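Mobilization protein A (Pseudomonas aeruginosa, PDB 2NS6) nicks one strand of plasmid DNA at the origin of transfer and helps unwind it, as the metal-dependent relaxase of the conjugation machinery. Local coordinates at residues Q16-K21 and H121-E126; H45-V50 and A54-A59; L62-R65 and R69-K72; E93-L98 and Y106-H111. All blocks are in the same frame, centred on the assembly; numbering follows the deposited sequence.

Contact 1. Residues Q16-K21 and H121-E126; sequences QSARAK and HLMISE. With MN (manganese (II) ion), chain B.
Met123 reaches out from strand 117-124 to meet Lys21 and Ala18 on the first turn of helix 18-26. Its CG sits between the backbone N and the carbonyl carbon (chi1 39°), an awkward rotamer that carries the sulfur toward the helix; the bend at chi3 then turns CE along the helix to Ala18. SD lies 3.5 Å from Lys21 CG, the two side chains running alongside each other in opposite directions. CE approaches the helix backbone at Ala18 O, 3.5 Å away, with Ala18 CB looser at 4.4 Å from the same methyl. Trp57 and Phe71 also pack on Met123, so the thioether is enclosed. This is a helix lying on the five-stranded antiparallel sheet of a relaxase, next to the catalytic centre: two residues before Met123, His121 NE2 binds manganese at 2.4 Å, together with His111, His119 and a water, the three-histidine site of HUH-type nickases. Lys21 leaves its backbone with CG opposite the backbone N (chi1 171°), which sets CG against the sulfur; beyond it, bends at chi2 and chi3 lead NZ off to a salt bridge with Glu73. Lys21 NZ stays 5.6 Å from His121 ND1, without contact, and the side chain is about 5 Å from that of Tyr24, the probable nucleophile. At the start of the helix, Ser17 OG caps it by accepting from Ala20 N, 3.2 Å and nearly straight at 169°.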
loop_
_atom_site.group_PDB
_atom_site.type_symbol
_atom_site.label_atom_id
_atom_site.label_comp_id
_atom_site.label_asym_id
_atom_site.label_seq_id
_atom_site.Cartn_x
_atom_site.Cartn_y
_atom_site.Cartn_z
ATOM N N GLN A 16 -10.495 -1.259 -12.607
ATOM C CA GLN A 16 -9.803 -1.614 -11.376
ATOM C C GLN A 16 -10.671 -1.329 -10.151
ATOM O O GLN A 16 -11.262 -0.252 -10.033
ATOM C CB GLN A 16 -8.485 -0.843 -11.279
ATOM N N SER A 17 -10.757 -2.311 -9.257
ATOM C CA SER A 17 -11.534 -2.181 -8.026
ATOM C C SER A 17 -10.633 -2.364 -6.814
ATOM O O SER A 17 -10.089 -3.441 -6.595
ATOM C CB SER A 17 -12.642 -3.225 -7.962
ATOM O OG SER A 17 -13.174 -3.293 -6.647
ATOM N N ALA A 18 -10.499 -1.308 -6.024
ATOM C CA ALA A 18 -9.664 -1.343 -4.839
ATOM C C ALA A 18 -10.087 -2.466 -3.905
ATOM O O ALA A 18 -9.252 -3.219 -3.419
ATOM C CB ALA A 18 -9.730 -0.008 -4.124
ATOM N N ARG A 19 -11.388 -2.576 -3.655
ATOM C CA ARG A 19 -11.891 -3.613 -2.767
ATOM C C ARG A 19 -11.501 -4.997 -3.257
ATOM O O ARG A 19 -11.025 -5.821 -2.480
ATOM C CB ARG A 19 -13.414 -3.523 -2.620
ATOM C CG ARG A 19 -14.026 -4.627 -1.739
ATOM C CD ARG A 19 -13.376 -4.697 -0.358
ATOM N NE ARG A 19 -13.653 -5.970 0.310
ATOM C CZ ARG A 19 -14.831 -6.313 0.826
ATOM N NH1 ARG A 19 -15.859 -5.476 0.767
ATOM N NH2 ARG A 19 -14.986 -7.501 1.386
ATOM N N ALA A 20 -11.697 -5.254 -4.544
ATOM C CA ALA A 20 -11.350 -6.561 -5.102
ATOM C C ALA A 20 -9.851 -6.817 -4.946
ATOM O O ALA A 20 -9.443 -7.905 -4.545
ATOM C CB ALA A 20 -11.756 -6.629 -6.577
ATOM N N LYS A 21 -9.031 -5.814 -5.252
ATOM C CA LYS A 21 -7.584 -5.964 -5.124
ATOM C C LYS A 21 -7.162 -6.244 -3.677
ATOM O O LYS A 21 -6.337 -7.127 -3.424
ATOM C CB LYS A 21 -6.878 -4.711 -5.654
ATOM C CG LYS A 21 -5.379 -4.668 -5.379
ATOM C CD LYS A 21 -4.626 -5.758 -6.123
ATOM C CE LYS A 21 -4.572 -5.448 -7.611
ATOM N NZ LYS A 21 -3.731 -6.422 -8.360
ATOM N N HIS A 121 2.891 -7.355 -2.054
ATOM C CA HIS A 121 1.979 -6.512 -2.828
ATOM C C HIS A 121 1.636 -5.355 -1.894
ATOM O O HIS A 121 1.282 -5.575 -0.742
ATOM C CB HIS A 121 0.702 -7.270 -3.201
ATOM C CG HIS A 121 0.906 -8.333 -4.235
ATOM N ND1 HIS A 121 0.789 -8.091 -5.586
ATOM C CD2 HIS A 121 1.222 -9.646 -4.114
ATOM C CE1 HIS A 121 1.022 -9.210 -6.253
ATOM N NE2 HIS A 121 1.287 -10.166 -5.383
ATOM N N LEU A 122 1.749 -4.126 -2.379
ATOM C CA LEU A 122 1.461 -2.979 -1.531
ATOM C C LEU A 122 0.649 -1.935 -2.276
ATOM O O LEU A 122 1.083 -1.413 -3.302
ATOM C CB LEU A 122 2.784 -2.387 -1.016
ATOM C CG LEU A 122 2.897 -1.159 -0.101
ATOM C CD1 LEU A 122 3.197 0.034 -0.957
ATOM C CD2 LEU A 122 1.664 -0.950 0.751
ATOM N N MET A 123 -0.551 -1.655 -1.784
ATOM C CA MET A 123 -1.376 -0.646 -2.424
ATOM C C MET A 123 -1.394 0.593 -1.556
ATOM O O MET A 123 -1.619 0.529 -0.343
ATOM C CB MET A 123 -2.789 -1.179 -2.715
ATOM C CG MET A 123 -3.403 -2.054 -1.656
ATOM S SD MET A 123 -4.803 -3.092 -2.284
ATOM C CE MET A 123 -6.097 -1.839 -2.584
ATOM N N ILE A 124 -1.114 1.720 -2.197
ATOM C CA ILE A 124 -1.041 3.015 -1.536
ATOM C C ILE A 124 -2.091 3.977 -2.039
ATOM O O ILE A 124 -2.216 4.200 -3.246
ATOM C CB ILE A 124 0.316 3.667 -1.789
ATOM C CG1 ILE A 124 1.428 2.659 -1.508
ATOM C CG2 ILE A 124 0.464 4.912 -0.934
ATOM C CD1 ILE A 124 2.807 3.224 -1.730
ATOM N N SER A 125 -2.849 4.544 -1.106
ATOM C CA SER A 125 -3.881 5.520 -1.436
ATOM C C SER A 125 -3.192 6.878 -1.432
ATOM O O SER A 125 -2.523 7.238 -0.460
ATOM C CB SER A 125 -4.980 5.502 -0.373
ATOM O OG SER A 125 -5.835 6.622 -0.516
ATOM N N GLU A 126 -3.355 7.630 -2.513
ATOM C CA GLU A 126 -2.724 8.937 -2.620
ATOM C C GLU A 126 -3.527 10.056 -1.974
ATOM O O GLU A 126 -3.781 11.092 -2.592
ATOM C CB GLU A 126 -2.442 9.258 -4.088
ATOM C CG GLU A 126 -1.310 8.430 -4.669
ATOM C CD GLU A 126 -1.342 8.404 -6.181
ATOM O OE1 GLU A 126 -0.313 8.722 -6.808
ATOM O OE2 GLU A 126 -2.404 8.060 -6.736
HETATM MN MN MN B . 1.263 -12.553 -5.292
HETATM O O HOH W 1 1.267 -14.918 -5.448
#

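Contact 2. Residues H45-V50 and A54-A59; sequences HMPEFV and ADYWDA. With MN (manganese (II) ion), chain C.
A type I turn from Pro47 to Val50, closed by Val50 N to Pro47 O at 3.0 Å, folds residues 45-50 back against helix 53-63, with Val50 and Asp55 the nearest pair of CA atoms. Tyr56 is the side chain that the loop wraps: Met46, Pro47, Phe49 and Val50 all touch it. Met46 is bent at chi2 (-60°), which brings SD to 3.6 Å from Tyr56 CB and 4.3 Å from the ring centroid, an oblique Met-aromatic contact 37° off the ring normal. The methyl beyond it continues to the Trp57 indole. Pro47 crosses the tyrosine at about a right angle, its CD 3.7 Å from Tyr56 CD1. Val50 comes from the ring's edge, near its plane, and sets CG2 3.6 Å from Tyr56 CB; the same methyl also lies over one face of Phe49. With its CG between backbone N and carbonyl carbon (chi1 80°), Phe49 swings its ring toward the helix, where CZ is 4.0 Å from Tyr56 CD1 and CE1 reaches Ala59 CB. No hydrogen bond joins the two segments. The polar ends look to other parts: Tyr56 OH bonds Ser125 and Trp139, Trp57 NE1 bonds Thr107, and Asp55 OD2 accepts from Arg52 N. The loop that follows strand 38-44 thus packs its apolar side chains on the first turns of helix 53-63, and at its start His45 NE2 binds a manganese that Gln96 also coordinates, a site separate from the three-histidine centre.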
loop_
_atom_site.group_PDB
_atom_site.type_symbol
_atom_site.label_atom_id
_atom_site.label_comp_id
_atom_site.label_asym_id
_atom_site.label_seq_id
_atom_site.Cartn_x
_atom_site.Cartn_y
_atom_site.Cartn_z
ATOM N N HIS A 45 -2.148 3.979 8.670
ATOM C CA HIS A 45 -2.616 5.322 8.349
ATOM C C HIS A 45 -4.092 5.443 7.981
ATOM O O HIS A 45 -4.474 6.395 7.302
ATOM C CB HIS A 45 -1.783 5.889 7.202
ATOM C CG HIS A 45 -0.308 5.828 7.446
ATOM N ND1 HIS A 45 0.595 5.543 6.449
ATOM C CD2 HIS A 45 0.414 5.981 8.580
ATOM C CE1 HIS A 45 1.815 5.516 6.957
ATOM N NE2 HIS A 45 1.733 5.777 8.246
ATOM N N MET A 46 -4.919 4.499 8.424
ATOM C CA MET A 46 -6.349 4.541 8.117
ATOM C C MET A 46 -7.101 5.588 8.944
ATOM O O MET A 46 -6.911 5.694 10.157
ATOM C CB MET A 46 -6.984 3.168 8.358
ATOM C CG MET A 46 -6.585 2.103 7.372
ATOM S SD MET A 46 -7.037 2.530 5.674
ATOM C CE MET A 46 -6.137 1.279 4.764
ATOM N N PRO A 47 -7.972 6.376 8.292
ATOM C CA PRO A 47 -8.749 7.409 8.985
ATOM C C PRO A 47 -9.762 6.778 9.928
ATOM O O PRO A 47 -10.150 5.614 9.762
ATOM C CB PRO A 47 -9.397 8.192 7.839
ATOM C CG PRO A 47 -9.529 7.172 6.762
ATOM C CD PRO A 47 -8.218 6.418 6.844
ATOM N N GLU A 48 -10.189 7.550 10.917
ATOM C CA GLU A 48 -11.128 7.072 11.927
ATOM C C GLU A 48 -12.398 6.376 11.420
ATOM O O GLU A 48 -12.857 5.428 12.047
ATOM C CB GLU A 48 -11.491 8.232 12.865
ATOM C CG GLU A 48 -12.546 7.911 13.929
ATOM C CD GLU A 48 -12.190 6.705 14.795
ATOM O OE1 GLU A 48 -11.085 6.680 15.386
ATOM O OE2 GLU A 48 -13.034 5.785 14.886
ATOM N N PHE A 49 -12.965 6.814 10.299
ATOM C CA PHE A 49 -14.187 6.168 9.821
ATOM C C PHE A 49 -13.989 4.698 9.420
ATOM O O PHE A 49 -14.955 3.951 9.288
ATOM C CB PHE A 49 -14.800 6.965 8.658
ATOM C CG PHE A 49 -14.135 6.727 7.327
ATOM C CD1 PHE A 49 -14.349 5.542 6.628
ATOM C CD2 PHE A 49 -13.300 7.689 6.771
ATOM C CE1 PHE A 49 -13.742 5.319 5.393
ATOM C CE2 PHE A 49 -12.686 7.477 5.535
ATOM C CZ PHE A 49 -12.909 6.290 4.846
ATOM N N VAL A 50 -12.739 4.287 9.240
ATOM C CA VAL A 50 -12.410 2.915 8.846
ATOM C C VAL A 50 -12.350 1.937 10.028
ATOM O O VAL A 50 -11.516 2.097 10.914
ATOM C CB VAL A 50 -11.034 2.882 8.109
ATOM C CG1 VAL A 50 -10.575 1.447 7.897
ATOM C CG2 VAL A 50 -11.144 3.602 6.763
ATOM N N ALA A 54 -10.625 -2.920 4.545
ATOM C CA ALA A 54 -11.528 -3.032 3.405
ATOM C C ALA A 54 -12.518 -1.874 3.360
ATOM O O ALA A 54 -12.931 -1.439 2.279
ATOM C CB ALA A 54 -12.284 -4.360 3.460
ATOM N N ASP A 55 -12.901 -1.363 4.525
ATOM C CA ASP A 55 -13.847 -0.250 4.546
ATOM C C ASP A 55 -13.284 0.949 3.781
ATOM O O ASP A 55 -14.028 1.680 3.132
ATOM C CB ASP A 55 -14.192 0.162 5.990
ATOM C CG ASP A 55 -14.764 -0.986 6.809
ATOM O OD1 ASP A 55 -15.393 -1.901 6.234
ATOM O OD2 ASP A 55 -14.598 -0.967 8.047
ATOM N N TYR A 56 -11.969 1.146 3.837
ATOM C CA TYR A 56 -11.358 2.269 3.136
ATOM C C TYR A 56 -11.424 2.066 1.621
ATOM O O TYR A 56 -11.742 2.989 0.866
ATOM C CB TYR A 56 -9.894 2.435 3.564
ATOM C CG TYR A 56 -9.226 3.666 2.995
ATOM C CD1 TYR A 56 -9.328 4.897 3.641
ATOM C CD2 TYR A 56 -8.522 3.608 1.794
ATOM C CE1 TYR A 56 -8.752 6.039 3.110
ATOM C CE2 TYR A 56 -7.938 4.749 1.248
ATOM C CZ TYR A 56 -8.059 5.962 1.911
ATOM O OH TYR A 56 -7.496 7.102 1.384
ATOM N N TRP A 57 -11.121 0.855 1.173
ATOM C CA TRP A 57 -11.141 0.562 -0.247
ATOM C C TRP A 57 -12.558 0.552 -0.809
ATOM O O TRP A 57 -12.771 0.895 -1.979
ATOM C CB TRP A 57 -10.426 -0.762 -0.499
ATOM C CG TRP A 57 -9.036 -0.725 0.070
ATOM C CD1 TRP A 57 -8.542 -1.496 1.078
ATOM C CD2 TRP A 57 -7.984 0.172 -0.309
ATOM N NE1 TRP A 57 -7.241 -1.138 1.354
ATOM C CE2 TRP A 57 -6.873 -0.120 0.511
ATOM C CE3 TRP A 57 -7.868 1.189 -1.275
ATOM C CZ2 TRP A 57 -5.658 0.579 0.410
ATOM C CZ3 TRP A 57 -6.665 1.881 -1.377
ATOM C CH2 TRP A 57 -5.572 1.565 -0.537
ATOM N N ASP A 58 -13.522 0.175 0.027
ATOM C CA ASP A 58 -14.929 0.170 -0.386
ATOM C C ASP A 58 -15.324 1.614 -0.714
ATOM O O ASP A 58 -15.928 1.879 -1.751
ATOM C CB ASP A 58 -15.851 -0.333 0.742
ATOM C CG ASP A 58 -15.828 -1.854 0.919
ATOM O OD1 ASP A 58 -15.665 -2.595 -0.075
ATOM O OD2 ASP A 58 -16.007 -2.309 2.077
ATOM N N ALA A 59 -14.987 2.536 0.188
ATOM C CA ALA A 59 -15.309 3.953 0.007
ATOM C C ALA A 59 -14.621 4.482 -1.241
ATOM O O ALA A 59 -15.245 5.131 -2.082
ATOM C CB ALA A 59 -14.868 4.762 1.234
HETATM MN MN MN C . 3.304 5.980 10.036
HETATM O O HOH W 2 4.625 8.064 9.634
#

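Contact 3. Residues L62-R65 and R69-K72; sequences LYER and RLFK
Glu64 meets Leu70 and Arg69 across the short connection between helix 53-63 and strand 71-77, an alpha-to-beta link that feeds the chain into the antiparallel sheet of the relaxase fold. Glu64 is the first residue to abandon helical backbone angles, and its side chain turns toward residues 69-70. CB makes the apolar touch, lying 3.8 Å from Leu70 CD2, the branch that the leucine extends toward the helix end. The first torsion is far from staggered (chi1 -116°), which suggests that the carboxylate, held by several partners, sets the path of the chain. From CG the chain folds over at chi2 (-76°), so that the carboxylate on CD comes round between its own backbone and that of Arg69. One oxygen, OE1, reaches back to Arg65 N at 2.8 Å, but the N-H is badly aimed, at 125°, and the bond is weak. The other, OE2, faces the backbone of Arg69. OE2 forms a salt bridge with Lys155, while Arg127 is a long, weak ion partner; these positive charges would be expected to favour the ionised carboxylate. The guanidinium of Arg69 takes no part in this, since its NE pairs with Glu126, and it is the backbone of Arg69 that Glu64 addresses. OE2 and Arg69 O, both acceptors and 3.6 Å apart, need a donor between them. Water 3 supplies it, giving one hydrogen to Glu64 OE2 at 2.7 Å and the other to Arg69 O at 3.1 Å.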
loop_
_atom_site.group_PDB
_atom_site.type_symbol
_atom_site.label_atom_id
_atom_site.label_comp_id
_atom_site.label_asym_id
_atom_site.label_seq_id
_atom_site.Cartn_x
_atom_site.Cartn_y
_atom_site.Cartn_z
ATOM N N LEU A 62 -16.547 3.455 -4.064
ATOM C CA LEU A 62 -17.862 4.071 -4.096
ATOM C C LEU A 62 -17.863 5.595 -4.194
ATOM O O LEU A 62 -18.850 6.183 -4.637
ATOM C CB LEU A 62 -18.652 3.638 -2.861
ATOM C CG LEU A 62 -20.062 4.215 -2.688
ATOM C CD1 LEU A 62 -20.961 3.777 -3.844
ATOM C CD2 LEU A 62 -20.623 3.735 -1.366
ATOM N N TYR A 63 -16.766 6.239 -3.800
ATOM C CA TYR A 63 -16.712 7.700 -3.825
ATOM C C TYR A 63 -15.674 8.403 -4.702
ATOM O O TYR A 63 -15.879 9.558 -5.062
ATOM C CB TYR A 63 -16.591 8.232 -2.394
ATOM C CG TYR A 63 -17.753 7.831 -1.505
ATOM C CD1 TYR A 63 -17.570 6.978 -0.426
ATOM C CD2 TYR A 63 -19.046 8.276 -1.776
ATOM C CE1 TYR A 63 -18.649 6.567 0.362
ATOM C CE2 TYR A 63 -20.126 7.871 -0.997
ATOM C CZ TYR A 63 -19.920 7.016 0.064
ATOM O OH TYR A 63 -20.989 6.589 0.803
ATOM N N GLU A 64 -14.560 7.755 -5.036
ATOM C CA GLU A 64 -13.569 8.434 -5.876
ATOM C C GLU A 64 -14.141 8.643 -7.268
ATOM O O GLU A 64 -14.835 7.777 -7.792
ATOM C CB GLU A 64 -12.272 7.626 -5.980
ATOM C CG GLU A 64 -11.063 8.329 -5.379
ATOM C CD GLU A 64 -10.509 9.446 -6.254
ATOM O OE1 GLU A 64 -11.292 10.190 -6.884
ATOM O OE2 GLU A 64 -9.276 9.588 -6.305
ATOM N N ARG A 65 -13.852 9.791 -7.868
ATOM C CA ARG A 65 -14.360 10.079 -9.204
ATOM C C ARG A 65 -13.767 9.095 -10.211
ATOM O O ARG A 65 -12.681 8.552 -9.996
ATOM C CB ARG A 65 -14.012 11.515 -9.600
ATOM C CG ARG A 65 -12.523 11.779 -9.639
ATOM C CD ARG A 65 -12.233 13.162 -10.161
ATOM N NE ARG A 65 -10.808 13.361 -10.426
ATOM C CZ ARG A 65 -10.318 14.450 -11.002
ATOM N NH1 ARG A 65 -11.142 15.427 -11.369
ATOM N NH2 ARG A 65 -9.013 14.567 -11.210
ATOM N N ARG A 69 -7.437 8.406 -9.149
ATOM C CA ARG A 69 -6.501 7.321 -8.856
ATOM C C ARG A 69 -6.893 6.616 -7.558
ATOM O O ARG A 69 -6.677 7.143 -6.463
ATOM C CB ARG A 69 -5.080 7.889 -8.733
ATOM C CG ARG A 69 -4.605 8.677 -9.957
ATOM C CD ARG A 69 -3.505 9.683 -9.593
ATOM N NE ARG A 69 -2.265 9.048 -9.136
ATOM C CZ ARG A 69 -1.385 8.447 -9.936
ATOM N NH1 ARG A 69 -1.601 8.392 -11.248
ATOM N NH2 ARG A 69 -0.280 7.914 -9.426
ATOM N N LEU A 70 -7.472 5.427 -7.684
ATOM C CA LEU A 70 -7.895 4.651 -6.521
ATOM C C LEU A 70 -6.715 4.244 -5.637
ATOM O O LEU A 70 -6.818 4.248 -4.406
ATOM C CB LEU A 70 -8.656 3.400 -6.972
ATOM C CG LEU A 70 -9.994 3.652 -7.685
ATOM C CD1 LEU A 70 -10.447 2.374 -8.356
ATOM C CD2 LEU A 70 -11.050 4.141 -6.678
ATOM N N PHE A 71 -5.596 3.898 -6.266
ATOM C CA PHE A 71 -4.408 3.498 -5.523
ATOM C C PHE A 71 -3.228 3.231 -6.453
ATOM O O PHE A 71 -3.396 3.048 -7.654
ATOM C CB PHE A 71 -4.706 2.244 -4.690
ATOM C CG PHE A 71 -5.082 1.054 -5.515
ATOM C CD1 PHE A 71 -4.101 0.250 -6.088
ATOM C CD2 PHE A 71 -6.416 0.766 -5.769
ATOM C CE1 PHE A 71 -4.443 -0.821 -6.902
ATOM C CE2 PHE A 71 -6.774 -0.304 -6.584
ATOM C CZ PHE A 71 -5.787 -1.099 -7.154
ATOM N N LYS A 72 -2.035 3.227 -5.872
ATOM C CA LYS A 72 -0.793 2.961 -6.582
ATOM C C LYS A 72 -0.321 1.612 -6.043
ATOM O O LYS A 72 0.025 1.485 -4.862
ATOM C CB LYS A 72 0.238 4.042 -6.254
ATOM C CG LYS A 72 1.589 3.905 -6.965
ATOM C CD LYS A 72 1.470 4.159 -8.456
ATOM C CE LYS A 72 2.828 4.175 -9.140
ATOM N NZ LYS A 72 3.615 5.398 -8.794
HETATM O O HOH W 3 -7.967 8.689 -4.108
#

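Contact 4. Residues E93-L98 and Y106-H111; sequences EFAQHL and YTLAIH. With MN (manganese (II) ion), chain D; MN (manganese (II) ion), chain B.
Ala95 CB sits over one face of the Tyr106 ring, toward its rim, in a CH-pi contact with the centroid 4.2 Å away and the approach 23° off the ring normal. The methyl is shared: Leu108 CD2 meets it at 3.5 Å. Tyr106 and Leu108, two apart on the strand, both direct their side chains at the helix, and both have CG between the backbone N and the carbonyl carbon. Gln96 starts out pointing away from the strand, but its bend at chi2 (-49°) swings the amide round to the phenol end of Tyr106. There the two side chains cross at about a right angle, amide and ring planes 61° apart, and NE2 gives a weak hydrogen bond to Tyr106 OH, 3.3 Å long. The stronger partner of that hydroxyl is Glu42 on the adjoining strand. The other end of the Gln96 amide, OE1, is turned to the manganese held by His45. At the far end of the strand segment, His111 ND1 binds another manganese at 2.4 Å, in the catalytic three-histidine site. The axes of 93-98 and 106-111 pass 10.2 Å apart and run roughly antiparallel, and helix 84-99 covers one face of the sheet; strand 106-113 is flanked in it by 38-44 and 117-124, while helix 164-181 packs against the helix through Phe94, His97 and Leu98.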
loop_
_atom_site.group_PDB
_atom_site.type_symbol
_atom_site.label_atom_id
_atom_site.label_comp_id
_atom_site.label_asym_id
_atom_site.label_seq_id
_atom_site.Cartn_x
_atom_site.Cartn_y
_atom_site.Cartn_z
ATOM N N GLU A 93 8.786 -1.906 7.099
ATOM C CA GLU A 93 9.751 -0.821 7.076
ATOM C C GLU A 93 9.700 -0.072 5.751
ATOM O O GLU A 93 9.656 1.160 5.730
ATOM C CB GLU A 93 11.160 -1.372 7.311
ATOM C CG GLU A 93 12.237 -0.310 7.477
ATOM C CD GLU A 93 13.640 -0.891 7.358
ATOM O OE1 GLU A 93 13.969 -1.415 6.272
ATOM O OE2 GLU A 93 14.403 -0.825 8.338
ATOM N N PHE A 94 9.694 -0.805 4.640
ATOM C CA PHE A 94 9.667 -0.143 3.344
ATOM C C PHE A 94 8.314 0.553 3.091
ATOM O O PHE A 94 8.268 1.614 2.475
ATOM C CB PHE A 94 10.004 -1.144 2.228
ATOM C CG PHE A 94 10.182 -0.514 0.865
ATOM C CD1 PHE A 94 11.157 0.463 0.637
ATOM C CD2 PHE A 94 9.370 -0.899 -0.191
ATOM C CE1 PHE A 94 11.312 1.034 -0.631
ATOM C CE2 PHE A 94 9.519 -0.334 -1.459
ATOM C CZ PHE A 94 10.490 0.635 -1.677
ATOM N N ALA A 95 7.218 -0.025 3.580
ATOM C CA ALA A 95 5.910 0.601 3.398
ATOM C C ALA A 95 5.900 1.976 4.075
ATOM O O ALA A 95 5.393 2.959 3.525
ATOM C CB ALA A 95 4.814 -0.279 3.984
ATOM N N GLN A 96 6.455 2.033 5.280
ATOM C CA GLN A 96 6.530 3.281 6.027
ATOM C C GLN A 96 7.366 4.278 5.242
ATOM O O GLN A 96 7.046 5.461 5.178
ATOM C CB GLN A 96 7.183 3.048 7.394
ATOM C CG GLN A 96 6.249 2.444 8.401
ATOM C CD GLN A 96 4.938 3.207 8.447
ATOM O OE1 GLN A 96 4.920 4.434 8.638
ATOM N NE2 GLN A 96 3.839 2.496 8.251
ATOM N N HIS A 97 8.448 3.790 4.651
ATOM C CA HIS A 97 9.323 4.645 3.882
ATOM C C HIS A 97 8.568 5.387 2.788
ATOM O O HIS A 97 8.835 6.550 2.534
ATOM C CB HIS A 97 10.452 3.836 3.249
ATOM C CG HIS A 97 11.430 4.678 2.487
ATOM N ND1 HIS A 97 12.393 5.444 3.106
ATOM C CD2 HIS A 97 11.544 4.927 1.162
ATOM C CE1 HIS A 97 13.057 6.133 2.196
ATOM N NE2 HIS A 97 12.560 5.839 1.009
ATOM N N LEU A 98 7.619 4.714 2.147
ATOM C CA LEU A 98 6.856 5.328 1.070
ATOM C C LEU A 98 5.576 6.075 1.488
ATOM O O LEU A 98 5.110 6.941 0.755
ATOM C CB LEU A 98 6.493 4.254 0.030
ATOM C CG LEU A 98 7.641 3.507 -0.672
ATOM C CD1 LEU A 98 7.081 2.457 -1.640
ATOM C CD2 LEU A 98 8.507 4.501 -1.427
ATOM N N TYR A 106 -2.551 2.645 3.473
ATOM C CA TYR A 106 -2.016 1.578 2.645
ATOM C C TYR A 106 -2.396 0.238 3.219
ATOM O O TYR A 106 -2.790 0.140 4.376
ATOM C CB TYR A 106 -0.484 1.661 2.574
ATOM C CG TYR A 106 0.219 1.188 3.832
ATOM C CD1 TYR A 106 0.487 -0.168 4.045
ATOM C CD2 TYR A 106 0.574 2.089 4.830
ATOM C CE1 TYR A 106 1.092 -0.607 5.231
ATOM C CE2 TYR A 106 1.173 1.663 6.011
ATOM C CZ TYR A 106 1.428 0.321 6.209
ATOM O OH TYR A 106 1.996 -0.086 7.396
ATOM N N THR A 107 -2.269 -0.786 2.378
ATOM C CA THR A 107 -2.522 -2.163 2.754
ATOM C C THR A 107 -1.451 -2.953 2.014
ATOM O O THR A 107 -1.210 -2.730 0.821
ATOM C CB THR A 107 -3.920 -2.654 2.305
ATOM O OG1 THR A 107 -4.937 -1.958 3.040
ATOM C CG2 THR A 107 -4.071 -4.146 2.560
ATOM N N LEU A 108 -0.782 -3.852 2.725
ATOM C CA LEU A 108 0.250 -4.660 2.100
ATOM C C LEU A 108 0.078 -6.104 2.509
ATOM O O LEU A 108 -0.475 -6.413 3.560
ATOM C CB LEU A 108 1.645 -4.175 2.508
ATOM C CG LEU A 108 2.162 -4.443 3.919
ATOM C CD1 LEU A 108 2.807 -5.813 3.984
ATOM C CD2 LEU A 108 3.191 -3.381 4.298
ATOM N N ALA A 109 0.558 -6.999 1.666
ATOM C CA ALA A 109 0.462 -8.406 1.970
ATOM C C ALA A 109 1.730 -9.058 1.441
ATOM O O ALA A 109 2.281 -8.633 0.418
ATOM C CB ALA A 109 -0.780 -8.992 1.293
ATOM N N ILE A 110 2.210 -10.064 2.156
ATOM C CA ILE A 110 3.402 -10.809 1.741
ATOM C C ILE A 110 2.893 -12.153 1.224
ATOM O O ILE A 110 2.071 -12.794 1.875
ATOM C CB ILE A 110 4.373 -11.060 2.939
ATOM C CG1 ILE A 110 5.105 -9.762 3.305
ATOM C CG2 ILE A 110 5.376 -12.168 2.574
ATOM C CD1 ILE A 110 5.967 -9.851 4.573
ATOM N N HIS A 111 3.375 -12.569 0.057
ATOM C CA HIS A 111 2.959 -13.833 -0.545
ATOM C C HIS A 111 4.074 -14.875 -0.647
ATOM O O HIS A 111 5.251 -14.533 -0.792
ATOM C CB HIS A 111 2.393 -13.584 -1.948
ATOM C CG HIS A 111 1.010 -13.014 -1.952
ATOM N ND1 HIS A 111 0.353 -12.661 -3.109
ATOM C CD2 HIS A 111 0.148 -12.756 -0.935
ATOM C CE1 HIS A 111 -0.853 -12.210 -2.809
ATOM N NE2 HIS A 111 -1.001 -12.260 -1.495
HETATM MN MN MN D . 13.308 4.662 5.252
HETATM MN MN MN B . 1.263 -12.553 -5.292
HETATM O O HOH W 1 1.267 -14.918 -5.448
#

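In the fold
Contacts 1, 3 and 4 reach one five-stranded antiparallel sheet through strands 117-124, 71-77 and 106-113, with 117-124 in the middle; contact 2 lies beside it, packing a loop on helix 53-63, which contact 3 shares. Contact 1 joins residues 100 positions apart, and the other three, each bridging neighbours in the chain, come in the order 2, 3, 4 within that interval. Centres lie about 9 Å apart for contacts 1 and 3, but 19 Å for 3 and 4, which do not touch. Trp57 packs on contacts 1 and 3 and reaches contact 4. The three-histidine manganese site thus sits on adjacent strands 106-113 and 117-124, with helix 18-26, which carries Tyr24, packed close by.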